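Side-chain contacts in DUAL specificity protein phosphatase 14 (Homo sapiens, PDB 2WGP), which dephosphorylates phosphotyrosine, phosphoserine and phosphothreonine in proteins, inactivating ERK, JNK and p38 MAP kinases and damping T-cell receptor signalling through TAB1: residues 24-29 and 50-55; 38-41 and 45-48; 156-161 and 170-175. All blocks are in the same frame, centred on the assembly; numbering follows the deposited sequence.

The three contacts fall in two places, on opposite sides of the chain's centre. Contact 1 joins edge strand 26-28 of the five-stranded mixed sheet to the turn leading into strand 54-57; contact 2, formed within the connection between those strands, packs helix 38-41 on helix 44-49. Their centres lie about 7 Å apart, and Ile55 CD1 meets Leu47 CD1 between them. Contact 3, last in the chain and centred about 28 Å from contact 1 and 32 Å from contact 2, sets helix 151-165 against the segment entering strand 172-175. Contacts 1 and 2 thus lie within the catalytic domain near the active-site cysteine, and contact 3 beside a subunit interface.

Contact 1. Residues 24-29 and 50-55; sequences GGIAQI and RGITCI
Ile26, in the short strand 26-28, meets Arg50 and Ile52 through side chains alone, and no hydrogen bond joins the segments; Gly51 at positive phi closes the preceding helix with a Schellman motif between the two partners. With CG1 of Ile26 anti to the backbone N (chi1 -174°), the branch extends to place CD1 3.7 Å from Arg50 CD. Arg50, extended from CG to NE, slides past Ile26 in the opposite direction, so its aliphatic part lies alongside the isoleucine, whose CD1 meets the guanidinium obliquely; Ile26 CG2 is 4.1 Å from Arg50 NH2. The charged end turns back to the helix that precedes it, Arg50 NH1 being hydrogen-bonded to Leu46 O. A looser apolar meeting, 4.1 Å from Ile26 CD1 to Ile52 CD1, continues the contact inward, where both isoleucines also touch Leu47 and Leu107. An arginine stem thus borders the apolar patch beside the sheet. The contact joins edge strand 26-28 to the turn between helix 44-49 and strand 54-57, within the alpha/beta fold of the protein-tyrosine phosphatase family, with the Ile26 side chain about 11 Å from that of the catalytic Cys110.

Contact 2. Residues 38-41 and 45-48; sequences GSVA and HLLQ
Leu46 carries its CG anti to the backbone N (chi1 -176°) whereas Leu47 has its CG anti to the carbonyl carbon (chi1 -56°), and from successive positions of helix 44-49 they reach different parts of helix 38-41. Leu46 reaches Val40 with one branch: its CD2 lies 3.8 Å from Val40 CB and 4.2 Å from Val40 CG1. The two side chains cross obliquely, so a single methyl rests against the base of the valine and one of its branches. Leu47 meets backbone instead. Its CD1 comes within 3.3 Å of Ala41 O, a close approach for a methyl and a carbonyl oxygen, while its CD2 is 3.9 Å from Val40 O. The fork of the leucine therefore divides between two successive carbonyls, one methyl to each. No hydrogen bond crosses between the segments, and the contact rests on van der Waals packing, methyl to methine and methyl to carbonyl oxygen, in which a short helix offers both a side chain and its peptide groups as a packing surface. That helix, 38-41, is only weakly bonded, with its Ala41 N to Gly38 O bond of 2.9 Å. The start of the second helix is held by Asn43, whose OD1 accepts a hydrogen bond from Leu46 N. Around the pair, Leu46 also packs on Ile23, Leu47 reaches Leu107 of strand 106-109 and Phe70, and Ala41 touches His109 of the same strand; the two small helices thus sit together beside the parallel strands of the central sheet.

Contact 3. Residues 156-161 and 170-175; sequences QLIDYE and VKMVQT
Ile158 meets Val170 and Met172 with most of its side chain, CD1 reaching farthest, and these residues account for most of the surface buried where helix 151-165 faces the segment entering strand 172-175. Its CG1 stands anti to the carbonyl carbon (chi1 -73°), and the chain continues outward to CD1, the methyl on which the contact converges. CD1 is 3.6 Å from Met172 CG and equally near Met172 SD, so it lies against the inner part of the methionine, whose chain bends at both chi2 and chi3. On Val170 the isoleucine touches mainly backbone: Ile158 CD1 and CG1 each lie 3.5 Å from Val170 O, and the side chains are farther apart, 4.2 Å from Ile158 CD1 to Val170 CG1. Replacing Ile158 with an alanine would probably open a gap beside Met172 CG and SD, and leave the bent methionine chain freer to turn. One turn further along the helix, Glu161 approaches more distantly, its OE1 being 4.1 Å from Val170 N. This carboxylate has its main polar partners outside both segments, Glu161 OE2 being hydrogen-bonded to Thr169 OG1 and Leu133 N. Strand 172-175 pairs with strand 178-181 in its own chain and also forms backbone hydrogen bonds, from Met172 and Gln174, with a second subunit, where Val173 packs on its counterpart. Chemically, then, apolar and methyl-to-carbonyl contacts join the helix to the segment that leads into strand 172-175, which implies that close packing, and not a directional bond, makes this contact.

Contact 1. Residues 24-29 and 50-55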
ATOM      1  N   GLY A  24     -14.900  -6.005 -37.788  1.00 33.27           N
ATOM      2  CA  GLY A  24     -14.768  -5.430 -36.438  1.00 31.27           C
ATOM      3  C   GLY A  24     -14.411  -6.513 -35.421  1.00 28.86           C
ATOM      4  O   GLY A  24     -14.963  -7.603 -35.451  1.00 29.07           O
ATOM      5  N   GLY A  25     -13.479  -6.202 -34.526  1.00 26.82           N
ATOM      6  CA  GLY A  25     -13.085  -7.094 -33.454  1.00 26.40           C
ATOM      7  C   GLY A  25     -12.010  -8.117 -33.767  1.00 25.30           C
ATOM      8  O   GLY A  25     -11.732  -8.931 -32.927  1.00 24.97           O
ATOM      9  N   ILE A  26     -11.428  -8.091 -34.973  1.00 24.91           N
ATOM     10  CA  ILE A  26     -10.282  -8.942 -35.311  1.00 25.84           C
ATOM     11  C   ILE A  26      -9.277  -8.177 -36.192  1.00 25.74           C
ATOM     12  O   ILE A  26      -9.652  -7.324 -37.022  1.00 26.54           O
ATOM     13  CB  ILE A  26     -10.735 -10.276 -35.996  1.00 25.91           C
ATOM     14  CG1 ILE A  26      -9.539 -11.241 -36.212  1.00 25.97           C
ATOM     15  CG2 ILE A  26     -11.473  -9.951 -37.330  1.00 26.30           C
ATOM     16  CD1 ILE A  26      -9.934 -12.718 -36.399  1.00 27.12           C
ATOM     17  N   ALA A  27      -7.996  -8.423 -35.954  1.00 25.04           N
ATOM     18  CA  ALA A  27      -6.922  -7.784 -36.723  1.00 25.12           C
ATOM     19  C   ALA A  27      -5.831  -8.794 -36.955  1.00 24.97           C
ATOM     20  O   ALA A  27      -5.483  -9.542 -36.031  1.00 24.25           O
ATOM     21  CB  ALA A  27      -6.357  -6.577 -35.978  1.00 25.08           C
ATOM     22  N   GLN A  28      -5.267  -8.788 -38.162  1.00 24.61           N
ATOM     23  CA  GLN A  28      -4.110  -9.606 -38.459  1.00 25.91           C
ATOM     24  C   GLN A  28      -2.821  -8.897 -38.053  1.00 25.54           C
ATOM     25  O   GLN A  28      -2.609  -7.722 -38.400  1.00 25.07           O
ATOM     26  CB  GLN A  28      -4.054  -9.937 -39.947  1.00 26.19           C
ATOM     27  CG  GLN A  28      -3.078 -11.062 -40.240  1.00 27.15           C
ATOM     28  CD  GLN A  28      -3.239 -11.604 -41.637  1.00 29.01           C
ATOM     29  OE1 GLN A  28      -3.975 -11.059 -42.449  1.00 30.21           O
ATOM     30  NE2 GLN A  28      -2.544 -12.698 -41.921  1.00 30.93           N
ATOM     31  N   ILE A  29      -1.973  -9.616 -37.318  1.00 25.34           N
ATOM     32  CA  ILE A  29      -0.651  -9.106 -36.867  1.00 25.73           C
ATOM     33  C   ILE A  29       0.484  -9.664 -37.723  1.00 25.75           C
ATOM     34  O   ILE A  29       1.365  -8.924 -38.154  1.00 26.10           O
ATOM     35  CB  ILE A  29      -0.392  -9.461 -35.358  1.00 26.08           C
ATOM     36  CG1 ILE A  29      -1.563  -8.992 -34.470  1.00 25.41           C
ATOM     37  CG2 ILE A  29       0.956  -8.867 -34.853  1.00 25.42           C
ATOM     38  CD1 ILE A  29      -2.155  -7.595 -34.775  1.00 26.77           C
ATOM     39  N   ARG A  50      -9.836 -17.125 -42.345  1.00 30.83           N
ATOM     40  CA  ARG A  50      -8.465 -16.667 -42.063  1.00 30.44           C
ATOM     41  C   ARG A  50      -7.460 -17.795 -41.866  1.00 30.34           C
ATOM     42  O   ARG A  50      -6.298 -17.535 -41.541  1.00 30.06           O
ATOM     43  CB  ARG A  50      -8.489 -15.766 -40.823  1.00 30.77           C
ATOM     44  CG  ARG A  50      -9.089 -14.409 -41.141  1.00 31.96           C
ATOM     45  CD  ARG A  50      -9.775 -13.783 -39.947  1.00 34.87           C
ATOM     46  NE  ARG A  50     -10.256 -12.451 -40.302  1.00 36.41           N
ATOM     47  CZ  ARG A  50     -11.324 -12.206 -41.061  1.00 37.69           C
ATOM     48  NH1 ARG A  50     -12.088 -13.199 -41.516  1.00 36.99           N
ATOM     49  NH2 ARG A  50     -11.640 -10.945 -41.346  1.00 37.41           N
ATOM     50  N   GLY A  51      -7.910 -19.041 -42.036  1.00 29.59           N
ATOM     51  CA  GLY A  51      -7.061 -20.209 -41.825  1.00 29.29           C
ATOM     52  C   GLY A  51      -6.654 -20.450 -40.381  1.00 28.12           C
ATOM     53  O   GLY A  51      -5.668 -21.133 -40.118  1.00 27.85           O
ATOM     54  N   ILE A  52      -7.440 -19.918 -39.449  1.00 28.12           N
ATOM     55  CA  ILE A  52      -7.184 -20.060 -38.019  1.00 27.52           C
ATOM     56  C   ILE A  52      -7.449 -21.509 -37.599  1.00 27.06           C
ATOM     57  O   ILE A  52      -8.485 -22.096 -37.927  1.00 26.31           O
ATOM     58  CB  ILE A  52      -7.994 -19.027 -37.173  1.00 27.80           C
ATOM     59  CG1 ILE A  52      -7.434 -17.609 -37.415  1.00 28.51           C
ATOM     60  CG2 ILE A  52      -7.949 -19.372 -35.638  1.00 26.50           C
ATOM     61  CD1 ILE A  52      -8.360 -16.468 -37.036  1.00 28.21           C
ATOM     62  N   THR A  53      -6.458 -22.085 -36.932  1.00 26.19           N
ATOM     63  CA  THR A  53      -6.498 -23.470 -36.475  1.00 25.56           C
ATOM     64  C   THR A  53      -6.417 -23.588 -34.942  1.00 25.59           C
ATOM     65  O   THR A  53      -6.769 -24.627 -34.376  1.00 25.01           O
ATOM     66  CB  THR A  53      -5.328 -24.264 -37.098  1.00 25.59           C
ATOM     67  OG1 THR A  53      -4.091 -23.625 -36.761  1.00 24.68           O
ATOM     68  CG2 THR A  53      -5.485 -24.337 -38.625  1.00 24.59           C
ATOM     69  N   CYS A  54      -5.936 -22.524 -34.289  1.00 25.37           N
ATOM     70  CA  CYS A  54      -5.719 -22.515 -32.858  1.00 25.46           C
ATOM     71  C   CYS A  54      -6.252 -21.229 -32.255  1.00 24.96           C
ATOM     72  O   CYS A  54      -6.008 -20.123 -32.788  1.00 24.83           O
ATOM     73  CB  CYS A  54      -4.239 -22.638 -32.560  1.00 25.25           C
ATOM     74  SG  CYS A  54      -3.810 -22.625 -30.811  1.00 28.73           S
ATOM     75  N   ILE A  55      -7.030 -21.381 -31.185  1.00 24.39           N
ATOM     76  CA  ILE A  55      -7.577 -20.246 -30.434  1.00 24.73           C
ATOM     77  C   ILE A  55      -6.995 -20.219 -29.013  1.00 24.58           C
ATOM     78  O   ILE A  55      -7.180 -21.164 -28.216  1.00 24.68           O
ATOM     79  CB  ILE A  55      -9.132 -20.283 -30.354  1.00 24.29           C
ATOM     80  CG1 ILE A  55      -9.761 -20.303 -31.757  1.00 26.07           C
ATOM     81  CG2 ILE A  55      -9.673 -19.084 -29.562  1.00 25.04           C
ATOM     82  CD1 ILE A  55     -11.302 -20.479 -31.751  1.00 25.72           C
TER

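Contact 2. Residues 38-41 and 45-48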
ATOM      1  N   GLY A  38     -13.508 -11.278 -27.803  1.00 31.49           N
ATOM      2  CA  GLY A  38     -14.070 -12.622 -27.570  1.00 32.73           C
ATOM      3  C   GLY A  38     -15.242 -12.920 -28.486  1.00 32.99           C
ATOM      4  O   GLY A  38     -15.410 -14.044 -28.919  1.00 33.18           O
ATOM      5  N   SER A  39     -16.017 -11.896 -28.810  1.00 34.78           N
ATOM      6  CA  SER A  39     -17.157 -12.019 -29.736  1.00 35.70           C
ATOM      7  C   SER A  39     -16.872 -12.693 -31.093  1.00 35.76           C
ATOM      8  O   SER A  39     -17.738 -13.422 -31.596  1.00 36.27           O
ATOM      9  CB  SER A  39     -17.814 -10.646 -29.964  1.00 36.23           C
ATOM     10  OG  SER A  39     -17.167  -9.897 -30.994  1.00 38.03           O
ATOM     11  N   VAL A  40     -15.686 -12.461 -31.674  1.00 34.96           N
ATOM     12  CA  VAL A  40     -15.307 -13.046 -32.965  1.00 34.99           C
ATOM     13  C   VAL A  40     -14.877 -14.502 -32.802  1.00 34.66           C
ATOM     14  O   VAL A  40     -14.878 -15.271 -33.769  1.00 34.63           O
ATOM     15  CB  VAL A  40     -14.146 -12.267 -33.697  1.00 34.68           C
ATOM     16  CG1 VAL A  40     -14.500 -10.785 -33.852  1.00 35.77           C
ATOM     17  CG2 VAL A  40     -12.795 -12.438 -32.981  1.00 34.49           C
ATOM     18  N   ALA A  41     -14.499 -14.860 -31.574  1.00 34.49           N
ATOM     19  CA  ALA A  41     -13.915 -16.164 -31.310  1.00 35.28           C
ATOM     20  C   ALA A  41     -14.902 -17.309 -31.595  1.00 35.04           C
ATOM     21  O   ALA A  41     -14.463 -18.365 -32.019  1.00 35.78           O
ATOM     22  CB  ALA A  41     -13.379 -16.228 -29.906  1.00 35.35           C
ATOM     23  N   HIS A  45     -17.020 -19.481 -39.223  1.00 33.08           N
ATOM     24  CA  HIS A  45     -16.786 -19.086 -40.618  1.00 33.36           C
ATOM     25  C   HIS A  45     -15.731 -17.995 -40.778  1.00 32.40           C
ATOM     26  O   HIS A  45     -14.918 -18.070 -41.689  1.00 31.70           O
ATOM     27  CB  HIS A  45     -18.082 -18.599 -41.271  1.00 34.26           C
ATOM     28  CG  HIS A  45     -17.959 -18.377 -42.746  1.00 37.60           C
ATOM     29  ND1 HIS A  45     -18.166 -19.382 -43.674  1.00 40.39           N
ATOM     30  CD2 HIS A  45     -17.628 -17.271 -43.456  1.00 39.04           C
ATOM     31  CE1 HIS A  45     -17.974 -18.900 -44.891  1.00 40.64           C
ATOM     32  NE2 HIS A  45     -17.650 -17.621 -44.788  1.00 41.14           N
ATOM     33  N   LEU A  46     -15.786 -16.972 -39.923  1.00 31.16           N
ATOM     34  CA  LEU A  46     -14.815 -15.876 -39.949  1.00 31.27           C
ATOM     35  C   LEU A  46     -13.399 -16.387 -39.690  1.00 30.52           C
ATOM     36  O   LEU A  46     -12.452 -15.996 -40.376  1.00 30.50           O
ATOM     37  CB  LEU A  46     -15.193 -14.809 -38.899  1.00 31.64           C
ATOM     38  CG  LEU A  46     -14.361 -13.522 -38.814  1.00 33.53           C
ATOM     39  CD1 LEU A  46     -14.955 -12.471 -39.719  1.00 36.33           C
ATOM     40  CD2 LEU A  46     -14.323 -12.994 -37.381  1.00 34.11           C
ATOM     41  N   LEU A  47     -13.245 -17.265 -38.706  1.00 29.29           N
ATOM     42  CA  LEU A  47     -11.930 -17.795 -38.377  1.00 29.09           C
ATOM     43  C   LEU A  47     -11.400 -18.764 -39.457  1.00 29.00           C
ATOM     44  O   LEU A  47     -10.213 -18.709 -39.816  1.00 28.88           O
ATOM     45  CB  LEU A  47     -11.948 -18.464 -37.000  1.00 28.91           C
ATOM     46  CG  LEU A  47     -12.418 -17.623 -35.801  1.00 29.57           C
ATOM     47  CD1 LEU A  47     -12.284 -18.446 -34.555  1.00 29.27           C
ATOM     48  CD2 LEU A  47     -11.668 -16.286 -35.649  1.00 28.55           C
ATOM     49  N   GLN A  48     -12.269 -19.631 -39.978  1.00 29.01           N
ATOM     50  CA  GLN A  48     -11.905 -20.528 -41.091  1.00 29.83           C
ATOM     51  C   GLN A  48     -11.442 -19.742 -42.319  1.00 29.80           C
ATOM     52  O   GLN A  48     -10.455 -20.104 -42.963  1.00 29.03           O
ATOM     53  CB  GLN A  48     -13.076 -21.446 -41.453  1.00 30.47           C
ATOM     54  CG  GLN A  48     -13.347 -22.511 -40.403  1.00 33.44           C
ATOM     55  CD  GLN A  48     -14.418 -23.511 -40.830  1.00 37.35           C
ATOM     56  OE1 GLN A  48     -15.508 -23.133 -41.297  1.00 40.70           O
ATOM     57  NE2 GLN A  48     -14.108 -24.787 -40.684  1.00 37.94           N
TER

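Contact 3. Residues 156-161 and 170-175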
ATOM      1  N   GLN A 156       5.538  -5.622 -16.950  1.00 22.86           N
ATOM      2  CA  GLN A 156       5.924  -6.999 -17.226  1.00 23.40           C
ATOM      3  C   GLN A 156       6.551  -7.132 -18.606  1.00 23.15           C
ATOM      4  O   GLN A 156       7.554  -7.836 -18.768  1.00 24.67           O
ATOM      5  CB  GLN A 156       4.721  -7.932 -17.037  1.00 22.59           C
ATOM      6  CG  GLN A 156       4.213  -7.992 -15.593  1.00 23.86           C
ATOM      7  CD  GLN A 156       3.016  -8.902 -15.403  1.00 24.13           C
ATOM      8  OE1 GLN A 156       3.060 -10.081 -15.778  1.00 23.81           O
ATOM      9  NE2 GLN A 156       1.945  -8.380 -14.773  1.00 26.70           N
ATOM     10  N   LEU A 157       5.979  -6.449 -19.608  1.00 23.84           N
ATOM     11  CA  LEU A 157       6.577  -6.412 -20.957  1.00 23.41           C
ATOM     12  C   LEU A 157       7.986  -5.819 -20.968  1.00 22.63           C
ATOM     13  O   LEU A 157       8.858  -6.292 -21.705  1.00 21.77           O
ATOM     14  CB  LEU A 157       5.697  -5.589 -21.913  1.00 23.51           C
ATOM     15  CG  LEU A 157       4.438  -6.286 -22.421  1.00 23.27           C
ATOM     16  CD1 LEU A 157       3.540  -5.293 -23.098  1.00 21.74           C
ATOM     17  CD2 LEU A 157       4.772  -7.484 -23.320  1.00 22.81           C
ATOM     18  N   ILE A 158       8.189  -4.772 -20.171  1.00 22.53           N
ATOM     19  CA  ILE A 158       9.485  -4.080 -20.078  1.00 22.62           C
ATOM     20  C   ILE A 158      10.544  -5.011 -19.488  1.00 22.76           C
ATOM     21  O   ILE A 158      11.663  -5.067 -19.981  1.00 21.31           O
ATOM     22  CB  ILE A 158       9.410  -2.763 -19.266  1.00 22.87           C
ATOM     23  CG1 ILE A 158       8.688  -1.678 -20.072  1.00 22.00           C
ATOM     24  CG2 ILE A 158      10.847  -2.278 -18.891  1.00 21.18           C
ATOM     25  CD1 ILE A 158       8.148  -0.458 -19.238  1.00 21.15           C
ATOM     26  N   ASP A 159      10.173  -5.741 -18.434  1.00 23.63           N
ATOM     27  CA  ASP A 159      11.060  -6.762 -17.864  1.00 23.89           C
ATOM     28  C   ASP A 159      11.406  -7.831 -18.896  1.00 23.15           C
ATOM     29  O   ASP A 159      12.564  -8.185 -19.034  1.00 22.53           O
ATOM     30  CB  ASP A 159      10.460  -7.403 -16.590  1.00 24.40           C
ATOM     31  CG  ASP A 159      11.485  -8.248 -15.835  1.00 26.09           C
ATOM     32  OD1 ASP A 159      11.759  -9.378 -16.273  1.00 25.90           O
ATOM     33  OD2 ASP A 159      12.040  -7.776 -14.819  1.00 25.81           O
ATOM     34  N   TYR A 160      10.404  -8.326 -19.622  1.00 23.24           N
ATOM     35  CA  TYR A 160      10.605  -9.368 -20.640  1.00 23.61           C
ATOM     36  C   TYR A 160      11.495  -8.875 -21.779  1.00 23.66           C
ATOM     37  O   TYR A 160      12.391  -9.594 -22.224  1.00 23.40           O
ATOM     38  CB  TYR A 160       9.264  -9.821 -21.194  1.00 23.60           C
ATOM     39  CG  TYR A 160       9.289 -11.056 -22.076  1.00 25.28           C
ATOM     40  CD1 TYR A 160       9.821 -12.272 -21.610  1.00 25.98           C
ATOM     41  CD2 TYR A 160       8.727 -11.025 -23.357  1.00 24.72           C
ATOM     42  CE1 TYR A 160       9.795 -13.411 -22.388  1.00 24.68           C
ATOM     43  CE2 TYR A 160       8.726 -12.152 -24.158  1.00 26.13           C
ATOM     44  CZ  TYR A 160       9.252 -13.342 -23.664  1.00 26.63           C
ATOM     45  OH  TYR A 160       9.198 -14.441 -24.461  1.00 28.14           O
ATOM     46  N   GLU A 161      11.269  -7.630 -22.214  1.00 23.42           N
ATOM     47  CA  GLU A 161      12.149  -7.002 -23.206  1.00 23.63           C
ATOM     48  C   GLU A 161      13.602  -6.984 -22.726  1.00 23.68           C
ATOM     49  O   GLU A 161      14.517  -7.318 -23.484  1.00 24.05           O
ATOM     50  CB  GLU A 161      11.712  -5.583 -23.522  1.00 23.47           C
ATOM     51  CG  GLU A 161      12.559  -4.975 -24.692  1.00 21.64           C
ATOM     52  CD  GLU A 161      12.366  -3.497 -24.928  1.00 23.42           C
ATOM     53  OE1 GLU A 161      11.936  -2.778 -24.006  1.00 21.84           O
ATOM     54  OE2 GLU A 161      12.651  -3.048 -26.080  1.00 23.26           O
ATOM     55  N   VAL A 170      11.094   1.233 -23.834  1.00 23.72           N
ATOM     56  CA  VAL A 170       9.987   1.935 -23.174  1.00 24.10           C
ATOM     57  C   VAL A 170      10.289   1.962 -21.675  1.00 24.49           C
ATOM     58  O   VAL A 170      10.758   0.971 -21.113  1.00 24.77           O
ATOM     59  CB  VAL A 170       8.634   1.204 -23.397  1.00 24.35           C
ATOM     60  CG1 VAL A 170       7.478   1.934 -22.684  1.00 24.16           C
ATOM     61  CG2 VAL A 170       8.353   1.059 -24.897  1.00 24.76           C
ATOM     62  N   LYS A 171      10.011   3.096 -21.050  1.00 24.30           N
ATOM     63  CA  LYS A 171      10.224   3.333 -19.631  1.00 25.13           C
ATOM     64  C   LYS A 171       8.898   3.733 -18.999  1.00 23.52           C
ATOM     65  O   LYS A 171       8.083   4.400 -19.630  1.00 22.35           O
ATOM     66  CB  LYS A 171      11.176   4.508 -19.435  1.00 26.15           C
ATOM     67  CG  LYS A 171      12.446   4.161 -18.712  1.00 31.42           C
ATOM     68  CD  LYS A 171      13.601   5.118 -19.066  1.00 36.41           C
ATOM     69  CE  LYS A 171      13.521   6.467 -18.327  1.00 38.84           C
ATOM     70  NZ  LYS A 171      14.897   6.899 -17.906  1.00 39.77           N
ATOM     71  N   MET A 172       8.719   3.359 -17.740  1.00 23.74           N
ATOM     72  CA  MET A 172       7.573   3.830 -16.957  1.00 23.00           C
ATOM     73  C   MET A 172       7.941   5.205 -16.394  1.00 22.53           C
ATOM     74  O   MET A 172       9.028   5.402 -15.845  1.00 21.25           O
ATOM     75  CB  MET A 172       7.225   2.830 -15.854  1.00 23.23           C
ATOM     76  CG  MET A 172       6.927   1.421 -16.376  1.00 24.01           C
ATOM     77  SD  MET A 172       5.485   1.262 -17.451  1.00 24.39           S
ATOM     78  CE  MET A 172       4.156   1.641 -16.355  1.00 25.39           C
ATOM     79  N   VAL A 173       7.027   6.150 -16.575  1.00 22.50           N
ATOM     80  CA  VAL A 173       7.227   7.526 -16.162  1.00 22.89           C
ATOM     81  C   VAL A 173       6.017   7.998 -15.352  1.00 23.36           C
ATOM     82  O   VAL A 173       4.886   7.565 -15.587  1.00 22.45           O
ATOM     83  CB  VAL A 173       7.493   8.459 -17.369  1.00 23.71           C
ATOM     84  CG1 VAL A 173       8.809   8.022 -18.127  1.00 22.82           C
ATOM     85  CG2 VAL A 173       6.276   8.535 -18.299  1.00 22.36           C
ATOM     86  N   GLN A 174       6.289   8.851 -14.368  1.00 23.88           N
ATOM     87  CA  GLN A 174       5.265   9.413 -13.531  1.00 25.25           C
ATOM     88  C   GLN A 174       4.697  10.661 -14.183  1.00 25.16           C
ATOM     89  O   GLN A 174       5.438  11.595 -14.521  1.00 24.72           O
ATOM     90  CB  GLN A 174       5.837   9.791 -12.167  1.00 26.33           C
ATOM     91  CG  GLN A 174       4.840  10.502 -11.272  1.00 30.27           C
ATOM     92  CD  GLN A 174       3.810   9.560 -10.753  1.00 33.59           C
ATOM     93  OE1 GLN A 174       4.147   8.604 -10.058  1.00 39.26           O
ATOM     94  NE2 GLN A 174       2.545   9.796 -11.095  1.00 37.02           N
ATOM     95  N   THR A 175       3.381  10.675 -14.331  1.00 23.78           N
ATOM     96  CA  THR A 175       2.664  11.827 -14.846  1.00 23.68           C
ATOM     97  C   THR A 175       1.719  12.271 -13.737  1.00 24.07           C
ATOM     98  O   THR A 175       1.554  11.552 -12.742  1.00 23.48           O
ATOM     99  CB  THR A 175       1.877  11.497 -16.140  1.00 23.67           C
ATOM    100  OG1 THR A 175       0.643  10.851 -15.807  1.00 21.43           O
ATOM    101  CG2 THR A 175       2.694  10.616 -17.089  1.00 21.84           C
TER